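Long-range contacts in hypothetical protein VC1899 (Vibrio cholerae, PDB 1XMX), which is of unknown function but carries a Card1-like endonuclease domain of the PDDEXK clan and may bind nucleic acid: residues F60-G65 with S73-L78; L78-K83 with R109-P114; I142-Y147 with I272-L277; R338-S343 with T376-A381. All blocks are in the same frame, centred on the assembly; numbering follows the deposited sequence.

Overall arrangement
Near the N terminus, contact 1 closes a seven-residue loop and lays helix 68-85 against the end of strand 56-61, an outermost strand of the first sheet. Contact 2 takes up the same helix where contact 1 leaves it, at Leu78, and ties it to the end of helix 98-110 across 25 intervening residues. Contact 3 spans 124 residues, largely helical, and joins the start of helix 144-150 to strand 272-276 of the endonuclease sheet. In contact 4 that sheet's strand 338-343 meets helix 371-380, closing a loop of 32 residues. None nest or cross; all four follow in series. Contacts 3 and 4 touch through Ile272 and Phe379, while contact 1 lies about 34 Å from contact 3, centre to centre.

Contact 1 (F60-G65 with S73-L78)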
loop_
_atom_site.group_PDB
_atom_site.type_symbol
_atom_site.label_atom_id
_atom_site.label_comp_id
_atom_site.label_asym_id
_atom_site.label_seq_id
_atom_site.Cartn_x
_atom_site.Cartn_y
_atom_site.Cartn_z
ATOM N N PHE A 60 -12.688 7.622 24.611
ATOM C CA PHE A 60 -13.055 8.634 25.582
ATOM C C PHE A 60 -13.337 9.898 24.775
ATOM O O PHE A 60 -12.466 10.411 24.063
ATOM C CB PHE A 60 -11.934 8.844 26.604
ATOM C CG PHE A 60 -12.181 10.011 27.540
ATOM C CD1 PHE A 60 -11.731 11.295 27.226
ATOM C CD2 PHE A 60 -12.868 9.823 28.731
ATOM C CE1 PHE A 60 -11.995 12.367 28.083
ATOM C CE2 PHE A 60 -13.102 10.901 29.626
ATOM C CZ PHE A 60 -12.666 12.165 29.270
ATOM N N GLU A 61 -14.571 10.399 24.880
ATOM C CA GLU A 61 -15.025 11.503 24.022
ATOM C C GLU A 61 -14.829 12.832 24.666
ATOM O O GLU A 61 -15.367 13.086 25.757
ATOM C CB GLU A 61 -16.520 11.395 23.714
ATOM C CG GLU A 61 -16.792 10.930 22.329
ATOM C CD GLU A 61 -18.254 10.782 22.016
ATOM O OE1 GLU A 61 -19.084 11.641 22.474
ATOM O OE2 GLU A 61 -18.559 9.799 21.287
ATOM N N ILE A 62 -14.126 13.710 23.959
ATOM C CA ILE A 62 -14.025 15.073 24.406
ATOM C C ILE A 62 -15.078 15.872 23.686
ATOM O O ILE A 62 -15.634 15.453 22.692
ATOM C CB ILE A 62 -12.647 15.699 24.131
ATOM C CG1 ILE A 62 -12.151 15.262 22.767
ATOM C CG2 ILE A 62 -11.580 15.277 25.252
ATOM C CD1 ILE A 62 -11.191 16.249 22.063
ATOM N N PRO A 63 -15.344 17.062 24.185
ATOM C CA PRO A 63 -16.298 17.849 23.460
ATOM C C PRO A 63 -15.625 18.273 22.164
ATOM O O PRO A 63 -14.408 18.272 22.044
ATOM C CB PRO A 63 -16.589 19.025 24.419
ATOM C CG PRO A 63 -15.453 19.075 25.390
ATOM C CD PRO A 63 -14.781 17.734 25.380
ATOM N N ALA A 64 -16.416 18.579 21.176
ATOM C CA ALA A 64 -15.897 18.806 19.818
ATOM C C ALA A 64 -15.456 20.263 19.513
ATOM O O ALA A 64 -14.669 20.485 18.610
ATOM C CB ALA A 64 -16.938 18.316 18.792
ATOM N N GLY A 65 -15.938 21.241 20.264
ATOM C CA GLY A 65 -15.490 22.616 20.078
ATOM C C GLY A 65 -14.005 22.848 20.287
ATOM O O GLY A 65 -13.243 21.951 20.732
ATOM N N SER A 73 -10.147 20.076 30.910
ATOM C CA SER A 73 -11.024 19.591 31.948
ATOM C C SER A 73 -11.504 18.116 31.728
ATOM O O SER A 73 -11.500 17.305 32.679
ATOM C CB SER A 73 -12.207 20.525 32.032
ATOM O OG SER A 73 -12.474 20.674 33.363
ATOM N N ALA A 74 -11.935 17.782 30.504
ATOM C CA ALA A 74 -12.377 16.421 30.219
ATOM C C ALA A 74 -11.201 15.468 30.420
ATOM O O ALA A 74 -11.328 14.441 31.059
ATOM C CB ALA A 74 -12.963 16.317 28.747
ATOM N N ILE A 75 -10.026 15.859 29.945
ATOM C CA ILE A 75 -8.875 14.968 30.002
ATOM C C ILE A 75 -8.299 14.801 31.408
ATOM O O ILE A 75 -7.774 13.741 31.759
ATOM C CB ILE A 75 -7.783 15.381 28.967
ATOM C CG1 ILE A 75 -8.360 15.254 27.533
ATOM C CG2 ILE A 75 -6.483 14.531 29.165
ATOM C CD1 ILE A 75 -7.525 15.954 26.396
ATOM N N ARG A 76 -8.372 15.851 32.207
ATOM C CA ARG A 76 -7.915 15.767 33.586
ATOM C C ARG A 76 -8.807 14.818 34.403
ATOM O O ARG A 76 -8.316 14.089 35.233
ATOM C CB ARG A 76 -7.886 17.154 34.201
ATOM C CG ARG A 76 -7.025 17.240 35.404
ATOM C CD ARG A 76 -6.717 18.700 35.724
ATOM N NE ARG A 76 -5.520 19.199 35.016
ATOM C CZ ARG A 76 -4.258 18.882 35.340
ATOM N NH1 ARG A 76 -4.017 18.043 36.373
ATOM N NH2 ARG A 76 -3.239 19.423 34.652
ATOM N N GLU A 77 -10.112 14.828 34.147
ATOM C CA GLU A 77 -11.019 13.823 34.706
ATOM C C GLU A 77 -10.602 12.390 34.351
ATOM O O GLU A 77 -10.559 11.528 35.194
ATOM C CB GLU A 77 -12.458 14.066 34.225
ATOM C CG GLU A 77 -13.221 14.984 35.132
ATOM C CD GLU A 77 -14.706 15.135 34.752
ATOM O OE1 GLU A 77 -15.366 14.070 34.532
ATOM O OE2 GLU A 77 -15.202 16.323 34.709
ATOM N N LEU A 78 -10.341 12.150 33.076
ATOM C CA LEU A 78 -9.761 10.899 32.642
ATOM C C LEU A 78 -8.443 10.606 33.373
ATOM O O LEU A 78 -8.257 9.489 33.892
ATOM C CB LEU A 78 -9.519 10.911 31.127
ATOM C CG LEU A 78 -8.781 9.667 30.611
ATOM C CD1 LEU A 78 -9.715 8.485 30.804
ATOM C CD2 LEU A 78 -8.417 9.843 29.126
#
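Residues 60-65 and the helix 73-78 run past each other in opposite senses: Phe60 CA lies 8.1 Å from Leu78 CA, and two residues on, Ile62 CA is 6.2 Å from Ala74 CA, four residues earlier in the helix. This is the first half of a beta-alpha-beta crossover in a Rossmann-like sheet, in which helix 68-85 carries the chain from the outermost strand 56-61 to the parallel strand 88-92. No hydrogen bond links the two segments; the join is mainly apolar packing.

Phe60 does most of the work. Its CG stands trans to the backbone N (chi1 173°), which swings the ring out to the helix. Leu78 CB sits over one face in a CH-pi contact, 4.0 Å from the ring centroid and 17° off the normal, and the two methyls of Leu78 continue along that ring toward CD1 and CD2. The far end of the ring reaches the backbone one turn earlier, where Phe60 CZ comes within 3.2 Å of Ala74 O. That oxygen already accepts the helical bond from Leu78 N.

Ile62 is buried and also leans on Ile34 of the neighbouring strand 30-35. Its CG2 methyl rests against two helix side chains, 3.9 Å from Ala74 CB and equally far from Ile75 CG1. Ile75 also packs on Ala104 and Val107 of helix 98-110. At the outer margin the ring of Pro63 finishes the patch, with Pro63 CD 4.1 Å from Ala74 CB.

Contact 2 (L78-K83 with R109-P114); sequences LAETLK and RSYHWP
Tyr111 turns one ring face over Ala79 O and takes Glu80 OE1 at its edge, in the plane of the ring. Trp113 meets the same helix edge-on: Ala79 O and Lys83 N lie near the indole plane, with Trp113 CH2 3.3 Å from Ala79 O, while Tyr111 CB rests over an indole face. The two aromatic side chains thus hold Ala79 between them, its CB 3.4 Å from Tyr111 CE2 and 3.7 Å from Trp113 CZ3.

The one hydrogen bond across the contact runs from Tyr111 OH to Glu80 OE1, at 2.8 Å. Glu80 starts away from Tyr111 and bends at chi2 (76°), bringing its carboxylate to the hydroxyl. The hydroxyl meets OE1 from above the carboxylate plane, which stands 79° from that of the ring. Lys83 lends its aliphatic part, its CB 3.7 Å from Tyr111 CE1. Deeper in, Leu82 CB touches Trp113 CH2, and both side chains pack on Val89 of strand 88-92.

Helix 98-110 ends here in a Schellman motif, with His112 at positive phi (63°). The chain then enters strand 115-118, an alpha-to-beta connection of the Rossmann-like fold.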
loop_
_atom_site.group_PDB
_atom_site.type_symbol
_atom_site.label_atom_id
_atom_site.label_comp_id
_atom_site.label_asym_id
_atom_site.label_seq_id
_atom_site.Cartn_x
_atom_site.Cartn_y
_atom_site.Cartn_z
ATOM N N LEU A 78 -10.341 12.150 33.076
ATOM C CA LEU A 78 -9.761 10.899 32.642
ATOM C C LEU A 78 -8.443 10.606 33.373
ATOM O O LEU A 78 -8.257 9.489 33.892
ATOM C CB LEU A 78 -9.519 10.911 31.127
ATOM C CG LEU A 78 -8.781 9.667 30.611
ATOM C CD1 LEU A 78 -9.715 8.485 30.804
ATOM C CD2 LEU A 78 -8.417 9.843 29.126
ATOM N N ALA A 79 -7.536 11.588 33.442
ATOM C CA ALA A 79 -6.216 11.328 33.990
ATOM C C ALA A 79 -6.352 10.900 35.461
ATOM O O ALA A 79 -5.634 10.003 35.935
ATOM C CB ALA A 79 -5.331 12.565 33.863
ATOM N N GLU A 80 -7.289 11.536 36.169
ATOM C CA GLU A 80 -7.398 11.383 37.611
ATOM C C GLU A 80 -7.951 9.960 37.894
ATOM O O GLU A 80 -7.487 9.273 38.770
ATOM C CB GLU A 80 -8.251 12.528 38.198
ATOM C CG GLU A 80 -8.087 12.816 39.679
ATOM C CD GLU A 80 -6.779 13.587 40.117
ATOM O OE1 GLU A 80 -5.663 12.997 40.144
ATOM O OE2 GLU A 80 -6.890 14.774 40.532
ATOM N N THR A 81 -8.907 9.509 37.099
ATOM C CA THR A 81 -9.384 8.142 37.174
ATOM C C THR A 81 -8.243 7.144 36.862
ATOM O O THR A 81 -8.159 6.081 37.463
ATOM C CB THR A 81 -10.540 7.895 36.143
ATOM O OG1 THR A 81 -11.572 8.879 36.289
ATOM C CG2 THR A 81 -11.145 6.521 36.333
ATOM N N LEU A 82 -7.373 7.473 35.910
ATOM C CA LEU A 82 -6.312 6.552 35.557
ATOM C C LEU A 82 -5.303 6.542 36.684
ATOM O O LEU A 82 -4.836 5.500 37.076
ATOM C CB LEU A 82 -5.599 6.985 34.273
ATOM C CG LEU A 82 -6.453 6.906 33.013
ATOM C CD1 LEU A 82 -5.640 7.403 31.803
ATOM C CD2 LEU A 82 -7.040 5.452 32.851
ATOM N N LYS A 83 -4.955 7.721 37.182
ATOM C CA LYS A 83 -4.041 7.819 38.286
ATOM C C LYS A 83 -4.562 7.038 39.503
ATOM O O LYS A 83 -3.777 6.343 40.165
ATOM C CB LYS A 83 -3.788 9.276 38.671
ATOM C CG LYS A 83 -2.814 9.411 39.816
ATOM C CD LYS A 83 -1.415 8.946 39.358
ATOM C CE LYS A 83 -0.382 9.045 40.511
ATOM N NZ LYS A 83 -0.457 10.425 41.134
ATOM N N ARG A 109 1.635 15.449 31.081
ATOM C CA ARG A 109 2.925 15.853 31.578
ATOM C C ARG A 109 2.885 16.184 33.108
ATOM O O ARG A 109 3.813 15.848 33.857
ATOM C CB ARG A 109 3.486 17.013 30.740
ATOM C CG ARG A 109 4.755 17.587 31.296
ATOM C CD ARG A 109 5.939 16.604 31.149
ATOM N NE ARG A 109 7.165 17.251 31.618
ATOM C CZ ARG A 109 7.497 17.390 32.890
ATOM N NH1 ARG A 109 6.718 16.916 33.852
ATOM N NH2 ARG A 109 8.598 18.025 33.195
ATOM N N SER A 110 1.794 16.765 33.587
ATOM C CA SER A 110 1.708 17.073 35.020
ATOM C C SER A 110 1.641 15.837 35.915
ATOM O O SER A 110 2.015 15.896 37.060
ATOM C CB SER A 110 0.551 18.012 35.354
ATOM O OG SER A 110 -0.670 17.351 35.145
ATOM N N TYR A 111 1.167 14.729 35.365
ATOM C CA TYR A 111 1.162 13.433 36.017
ATOM C C TYR A 111 2.490 12.682 35.860
ATOM O O TYR A 111 2.624 11.558 36.337
ATOM C CB TYR A 111 0.014 12.597 35.436
ATOM C CG TYR A 111 -1.338 12.998 35.998
ATOM C CD1 TYR A 111 -1.793 12.443 37.187
ATOM C CD2 TYR A 111 -2.133 13.969 35.370
ATOM C CE1 TYR A 111 -3.007 12.803 37.732
ATOM C CE2 TYR A 111 -3.349 14.343 35.914
ATOM C CZ TYR A 111 -3.775 13.737 37.109
ATOM O OH TYR A 111 -4.964 14.071 37.698
ATOM N N HIS A 112 3.469 13.267 35.179
ATOM C CA HIS A 112 4.751 12.577 34.994
ATOM C C HIS A 112 4.651 11.280 34.185
ATOM O O HIS A 112 5.472 10.377 34.347
ATOM C CB HIS A 112 5.399 12.274 36.349
ATOM C CG HIS A 112 5.682 13.503 37.138
ATOM N ND1 HIS A 112 6.059 14.684 36.535
ATOM C CD2 HIS A 112 5.585 13.765 38.464
ATOM C CE1 HIS A 112 6.204 15.620 37.461
ATOM N NE2 HIS A 112 5.925 15.088 38.639
ATOM N N TRP A 113 3.655 11.189 33.310
ATOM C CA TRP A 113 3.523 10.017 32.500
ATOM C C TRP A 113 4.379 10.230 31.275
ATOM O O TRP A 113 4.493 11.345 30.818
ATOM C CB TRP A 113 2.067 9.802 32.115
ATOM C CG TRP A 113 1.267 9.267 33.256
ATOM C CD1 TRP A 113 1.711 8.422 34.277
ATOM C CD2 TRP A 113 -0.111 9.539 33.540
ATOM N NE1 TRP A 113 0.669 8.165 35.155
ATOM C CE2 TRP A 113 -0.457 8.820 34.703
ATOM C CE3 TRP A 113 -1.098 10.293 32.903
ATOM C CZ2 TRP A 113 -1.733 8.848 35.228
ATOM C CZ3 TRP A 113 -2.369 10.333 33.462
ATOM C CH2 TRP A 113 -2.665 9.619 34.604
ATOM N N PRO A 114 5.077 9.179 30.817
ATOM C CA PRO A 114 5.941 9.284 29.636
ATOM C C PRO A 114 5.174 9.646 28.396
ATOM O O PRO A 114 3.984 9.276 28.225
ATOM C CB PRO A 114 6.602 7.894 29.500
ATOM C CG PRO A 114 6.358 7.173 30.825
ATOM C CD PRO A 114 5.140 7.857 31.479
#

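Contact 3 (I142-Y147 with I272-L277)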
loop_
_atom_site.group_PDB
_atom_site.type_symbol
_atom_site.label_atom_id
_atom_site.label_comp_id
_atom_site.label_asym_id
_atom_site.label_seq_id
_atom_site.Cartn_x
_atom_site.Cartn_y
_atom_site.Cartn_z
ATOM N N ILE A 142 2.187 -3.982 10.724
ATOM C CA ILE A 142 0.883 -3.717 10.094
ATOM C C ILE A 142 0.828 -4.227 8.646
ATOM O O ILE A 142 1.827 -4.188 7.899
ATOM C CB ILE A 142 0.510 -2.201 10.225
ATOM C CG1 ILE A 142 -1.008 -1.983 10.164
ATOM C CG2 ILE A 142 1.283 -1.303 9.230
ATOM C CD1 ILE A 142 -1.330 -0.576 9.850
ATOM N N THR A 143 -0.333 -4.773 8.256
ATOM C CA THR A 143 -0.509 -5.299 6.914
ATOM C C THR A 143 -1.274 -4.334 6.041
ATOM O O THR A 143 -1.843 -3.376 6.524
ATOM C CB THR A 143 -1.325 -6.569 6.962
ATOM O OG1 THR A 143 -2.611 -6.243 7.513
ATOM C CG2 THR A 143 -0.614 -7.597 7.801
ATOM N N ILE A 144 -1.291 -4.600 4.735
ATOM C CA ILE A 144 -2.175 -3.889 3.753
ATOM C C ILE A 144 -3.643 -3.932 4.171
ATOM O O ILE A 144 -4.362 -2.933 4.074
ATOM C CB ILE A 144 -2.063 -4.522 2.329
ATOM C CG1 ILE A 144 -0.635 -4.409 1.811
ATOM C CG2 ILE A 144 -3.109 -3.867 1.333
ATOM C CD1 ILE A 144 -0.216 -5.438 0.771
ATOM N N ALA A 145 -4.085 -5.093 4.637
ATOM C CA ALA A 145 -5.478 -5.303 5.016
ATOM C C ALA A 145 -5.846 -4.380 6.127
ATOM O O ALA A 145 -6.929 -3.766 6.109
ATOM C CB ALA A 145 -5.676 -6.710 5.428
ATOM N N ASP A 146 -4.930 -4.259 7.097
ATOM C CA ASP A 146 -5.106 -3.400 8.280
ATOM C C ASP A 146 -5.120 -1.974 7.878
ATOM O O ASP A 146 -5.916 -1.169 8.420
ATOM C CB ASP A 146 -3.927 -3.553 9.187
ATOM C CG ASP A 146 -4.017 -4.777 10.000
ATOM O OD1 ASP A 146 -5.171 -5.309 10.108
ATOM O OD2 ASP A 146 -2.945 -5.196 10.517
ATOM N N TYR A 147 -4.232 -1.655 6.930
ATOM C CA TYR A 147 -4.139 -0.302 6.410
ATOM C C TYR A 147 -5.433 0.117 5.763
ATOM O O TYR A 147 -5.915 1.217 6.008
ATOM C CB TYR A 147 -3.039 -0.199 5.358
ATOM C CG TYR A 147 -2.026 0.846 5.750
ATOM C CD1 TYR A 147 -2.299 2.193 5.591
ATOM C CD2 TYR A 147 -0.804 0.487 6.314
ATOM C CE1 TYR A 147 -1.376 3.155 5.963
ATOM C CE2 TYR A 147 0.140 1.454 6.698
ATOM C CZ TYR A 147 -0.160 2.777 6.498
ATOM O OH TYR A 147 0.734 3.740 6.858
ATOM N N ILE A 272 10.081 -4.237 3.981
ATOM C CA ILE A 272 8.910 -4.516 3.145
ATOM C C ILE A 272 8.176 -5.590 3.902
ATOM O O ILE A 272 8.581 -6.741 3.913
ATOM C CB ILE A 272 9.312 -5.030 1.740
ATOM C CG1 ILE A 272 10.254 -4.027 1.053
ATOM C CG2 ILE A 272 8.062 -5.310 0.887
ATOM C CD1 ILE A 272 10.843 -4.510 -0.219
ATOM N N GLN A 273 7.090 -5.228 4.540
ATOM C CA GLN A 273 6.559 -6.050 5.585
ATOM C C GLN A 273 5.310 -6.776 5.058
ATOM O O GLN A 273 4.833 -7.705 5.676
ATOM C CB GLN A 273 6.291 -5.129 6.775
ATOM C CG GLN A 273 5.089 -4.196 6.551
ATOM C CD GLN A 273 5.220 -2.938 7.329
ATOM O OE1 GLN A 273 6.102 -2.138 7.054
ATOM N NE2 GLN A 273 4.381 -2.766 8.324
ATOM N N ASP A 274 4.804 -6.358 3.896
ATOM C CA ASP A 274 3.618 -6.960 3.276
ATOM C C ASP A 274 3.551 -6.672 1.751
ATOM O O ASP A 274 4.018 -5.654 1.302
ATOM C CB ASP A 274 2.306 -6.533 3.964
ATOM C CG ASP A 274 1.152 -7.513 3.657
ATOM O OD1 ASP A 274 1.437 -8.647 3.219
ATOM O OD2 ASP A 274 -0.026 -7.197 3.843
ATOM N N ARG A 275 2.948 -7.555 0.967
ATOM C CA ARG A 275 2.857 -7.328 -0.479
ATOM C C ARG A 275 1.729 -8.126 -1.005
ATOM O O ARG A 275 1.454 -9.207 -0.482
ATOM C CB ARG A 275 4.115 -7.757 -1.236
ATOM C CG ARG A 275 4.504 -9.156 -0.901
ATOM C CD ARG A 275 5.706 -9.710 -1.743
ATOM N NE ARG A 275 6.060 -10.960 -1.085
ATOM C CZ ARG A 275 5.516 -12.135 -1.383
ATOM N NH1 ARG A 275 4.697 -12.237 -2.417
ATOM N NH2 ARG A 275 5.842 -13.216 -0.687
ATOM N N SER A 276 1.120 -7.637 -2.089
ATOM C CA SER A 276 -0.014 -8.318 -2.675
ATOM C C SER A 276 -0.160 -7.983 -4.141
ATOM O O SER A 276 0.295 -6.942 -4.566
ATOM C CB SER A 276 -1.277 -7.920 -1.932
ATOM O OG SER A 276 -2.120 -9.053 -1.864
ATOM N N LEU A 277 -0.845 -8.851 -4.883
ATOM C CA LEU A 277 -1.088 -8.734 -6.309
ATOM C C LEU A 277 -2.562 -8.522 -6.554
ATOM O O LEU A 277 -3.381 -9.281 -6.092
ATOM C CB LEU A 277 -0.610 -10.025 -7.039
ATOM C CG LEU A 277 -0.649 -10.095 -8.574
ATOM C CD1 LEU A 277 0.097 -8.877 -9.247
ATOM C CD2 LEU A 277 -0.066 -11.433 -9.107
HETATM O O HOH W 1 -2.743 -7.786 3.997
#
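Asp274 has its CG trans to the backbone N (chi1 -160°), which sends the carboxylate across to the start of helix 144-150, while Gln273, with CG lodged between its own N and carbonyl carbon (chi1 72°) and an extended chain beyond, reaches back to Ile142. Asp274 OD2 accepts from Ile144 N at 3.0 Å, nearly straight (159°), through its anti lone pair. The same oxygen takes a hydrogen bond from a water, at 2.8 Å, that in turn accepts from Ala145 N. One carboxylate oxygen thus serves two first-turn amides, Ile144 N directly and Ala145 N through the water, and the helix end would probably stabilise its negative charge.

Thr143 is the N-cap of this helix and forms a capping box with Asp146: Asp146 N donates to Thr143 OG1 at 3.1 Å, and Thr143 N returns a weak bond to Asp146 OD2. Asp146 also makes a salt bridge with Arg53. On the strand side Gln273 and Asp274 form a classic beta bulge opposite Val299, which lets both consecutive side chains face the helix.

Gln273 NE2 donates to a lone pair of Ile142 O at 3.0 Å, its amide held from the other end by OE1 bonding to Asn302 N. Ile144 CG1 also packs on Asp274 OD2, 3.5 Å away, and its CD1 lies 3.8 Å from Ser276 CB, with Phe157 touching both residues.

Contact 4 (R338-S343 with T376-A381); sequences RAMLVS and TQWFKA
Trp378 is sandwiched between two side chains of strand 338-343, Arg338 over one indole face and Met340 over the opposite one. The strand and helix 376-380 run antiparallel, their axes 10.8 Å apart, consistent with the alpha/beta core of a PDDEXK-type endonuclease domain. Arg338 CZ stands 4.0 Å from the centroid of the five-membered ring in an off-centre cation-pi contact, with guanidinium and indole planes 36° apart. Across the ring, Met340 CB makes a CH-pi contact 3.8 Å from the centroid of the six-membered ring. Met340 then bends at chi3 (-77°), bringing CE within 3.7 Å of Trp378 CG, and its SD, 4.6 Å from the same six-ring centroid, adds a longer Met-aromatic contact.

The benzo edge of the indole also abuts the strand backbone, Trp378 CZ2 being 3.5 Å from Ala339 C. Ala381 C covers the guanidinium face turned away from the tryptophan. Arg338 NH2 is modelled very close to Trp378 O, a bond whose length is doubtful.

Farther out, Ile307 and Ala361 of the flanking parallel strands touch Trp378. His305 contacts both partners: its ring meets the indole edge-to-face, and its NE2 is hydrogen-bonded to Arg338 NH2.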
loop_
_atom_site.group_PDB
_atom_site.type_symbol
_atom_site.label_atom_id
_atom_site.label_comp_id
_atom_site.label_asym_id
_atom_site.label_seq_id
_atom_site.Cartn_x
_atom_site.Cartn_y
_atom_site.Cartn_z
ATOM N N ARG A 338 2.793 6.231 -0.407
ATOM C CA ARG A 338 3.579 6.529 -1.618
ATOM C C ARG A 338 3.064 5.719 -2.799
ATOM O O ARG A 338 2.573 4.618 -2.630
ATOM C CB ARG A 338 5.045 6.230 -1.382
ATOM C CG ARG A 338 5.673 7.438 -0.728
ATOM C CD ARG A 338 6.940 7.262 0.098
ATOM N NE ARG A 338 7.805 6.141 -0.239
ATOM C CZ ARG A 338 8.869 6.161 -1.052
ATOM N NH1 ARG A 338 9.257 7.247 -1.738
ATOM N NH2 ARG A 338 9.519 5.045 -1.186
ATOM N N ALA A 339 3.185 6.274 -3.993
ATOM C CA ALA A 339 2.724 5.563 -5.176
ATOM C C ALA A 339 3.652 5.723 -6.383
ATOM O O ALA A 339 4.277 6.755 -6.617
ATOM C CB ALA A 339 1.233 5.951 -5.535
ATOM N N MET A 340 3.674 4.665 -7.172
ATOM C CA MET A 340 4.514 4.582 -8.338
ATOM C C MET A 340 3.673 4.148 -9.571
ATOM O O MET A 340 2.753 3.335 -9.454
ATOM C CB MET A 340 5.526 3.493 -8.046
ATOM C CG MET A 340 6.247 3.056 -9.284
ATOM S SD MET A 340 7.603 1.935 -9.001
ATOM C CE MET A 340 8.896 3.090 -8.377
ATOM N N LEU A 341 4.005 4.664 -10.746
ATOM C CA LEU A 341 3.436 4.079 -11.987
ATOM C C LEU A 341 4.546 3.377 -12.750
ATOM O O LEU A 341 5.564 3.986 -13.061
ATOM C CB LEU A 341 2.755 5.156 -12.840
ATOM C CG LEU A 341 2.315 4.820 -14.257
ATOM C CD1 LEU A 341 1.269 3.709 -14.242
ATOM C CD2 LEU A 341 1.752 6.108 -14.927
ATOM N N VAL A 342 4.369 2.076 -13.008
ATOM C CA VAL A 342 5.306 1.362 -13.884
ATOM C C VAL A 342 4.652 1.273 -15.282
ATOM O O VAL A 342 3.539 0.768 -15.403
ATOM C CB VAL A 342 5.665 -0.039 -13.325
ATOM C CG1 VAL A 342 6.557 -0.808 -14.338
ATOM C CG2 VAL A 342 6.347 0.111 -11.887
ATOM N N SER A 343 5.335 1.784 -16.303
ATOM C CA SER A 343 4.765 1.895 -17.634
ATOM C C SER A 343 5.673 1.179 -18.633
ATOM O O SER A 343 6.867 1.435 -18.676
ATOM C CB SER A 343 4.624 3.365 -18.044
ATOM O OG SER A 343 3.961 3.455 -19.306
ATOM N N THR A 376 14.083 -1.130 -5.613
ATOM C CA THR A 376 14.874 -1.134 -4.385
ATOM C C THR A 376 15.107 0.293 -3.949
ATOM O O THR A 376 14.863 0.642 -2.824
ATOM C CB THR A 376 16.247 -1.890 -4.580
ATOM O OG1 THR A 376 16.011 -3.213 -5.076
ATOM C CG2 THR A 376 16.993 -2.044 -3.215
ATOM N N GLN A 377 15.556 1.132 -4.849
ATOM C CA GLN A 377 15.746 2.516 -4.516
ATOM C C GLN A 377 14.487 3.146 -3.934
ATOM O O GLN A 377 14.576 3.848 -2.913
ATOM C CB GLN A 377 16.237 3.283 -5.728
ATOM C CG GLN A 377 17.613 2.755 -6.173
ATOM C CD GLN A 377 18.104 3.348 -7.491
ATOM O OE1 GLN A 377 17.317 3.828 -8.325
ATOM N NE2 GLN A 377 19.383 3.248 -7.717
ATOM N N TRP A 378 13.322 2.865 -4.531
ATOM C CA TRP A 378 12.056 3.504 -4.132
ATOM C C TRP A 378 11.760 3.046 -2.723
ATOM O O TRP A 378 11.420 3.883 -1.846
ATOM C CB TRP A 378 10.898 3.089 -5.031
ATOM C CG TRP A 378 9.593 3.822 -4.815
ATOM C CD1 TRP A 378 9.405 5.179 -4.722
ATOM C CD2 TRP A 378 8.302 3.221 -4.721
ATOM N NE1 TRP A 378 8.046 5.454 -4.495
ATOM C CE2 TRP A 378 7.359 4.259 -4.524
ATOM C CE3 TRP A 378 7.842 1.898 -4.761
ATOM C CZ2 TRP A 378 6.004 4.003 -4.406
ATOM C CZ3 TRP A 378 6.507 1.655 -4.609
ATOM C CH2 TRP A 378 5.594 2.711 -4.463
ATOM N N PHE A 379 11.969 1.744 -2.482
ATOM C CA PHE A 379 11.679 1.169 -1.157
ATOM C C PHE A 379 12.677 1.587 -0.066
ATOM O O PHE A 379 12.309 1.625 1.121
ATOM C CB PHE A 379 11.656 -0.340 -1.199
ATOM C CG PHE A 379 10.512 -0.921 -2.004
ATOM C CD1 PHE A 379 9.232 -0.357 -1.943
ATOM C CD2 PHE A 379 10.714 -2.036 -2.827
ATOM C CE1 PHE A 379 8.152 -0.931 -2.648
ATOM C CE2 PHE A 379 9.620 -2.617 -3.538
ATOM C CZ PHE A 379 8.350 -2.060 -3.452
ATOM N N LYS A 380 13.937 1.802 -0.446
ATOM C CA LYS A 380 14.946 2.332 0.475
ATOM C C LYS A 380 14.536 3.727 0.941
ATOM O O LYS A 380 14.657 4.029 2.132
ATOM C CB LYS A 380 16.354 2.377 -0.124
ATOM C CG LYS A 380 16.873 0.967 -0.508
ATOM C CD LYS A 380 18.389 0.876 -0.531
ATOM C CE LYS A 380 18.859 0.247 -1.872
ATOM N NZ LYS A 380 20.277 -0.195 -1.892
ATOM N N ALA A 381 14.072 4.552 0.008
ATOM C CA ALA A 381 13.593 5.886 0.343
ATOM C C ALA A 381 12.479 5.892 1.370
ATOM O O ALA A 381 12.284 6.904 2.026
ATOM C CB ALA A 381 13.251 6.699 -0.901
#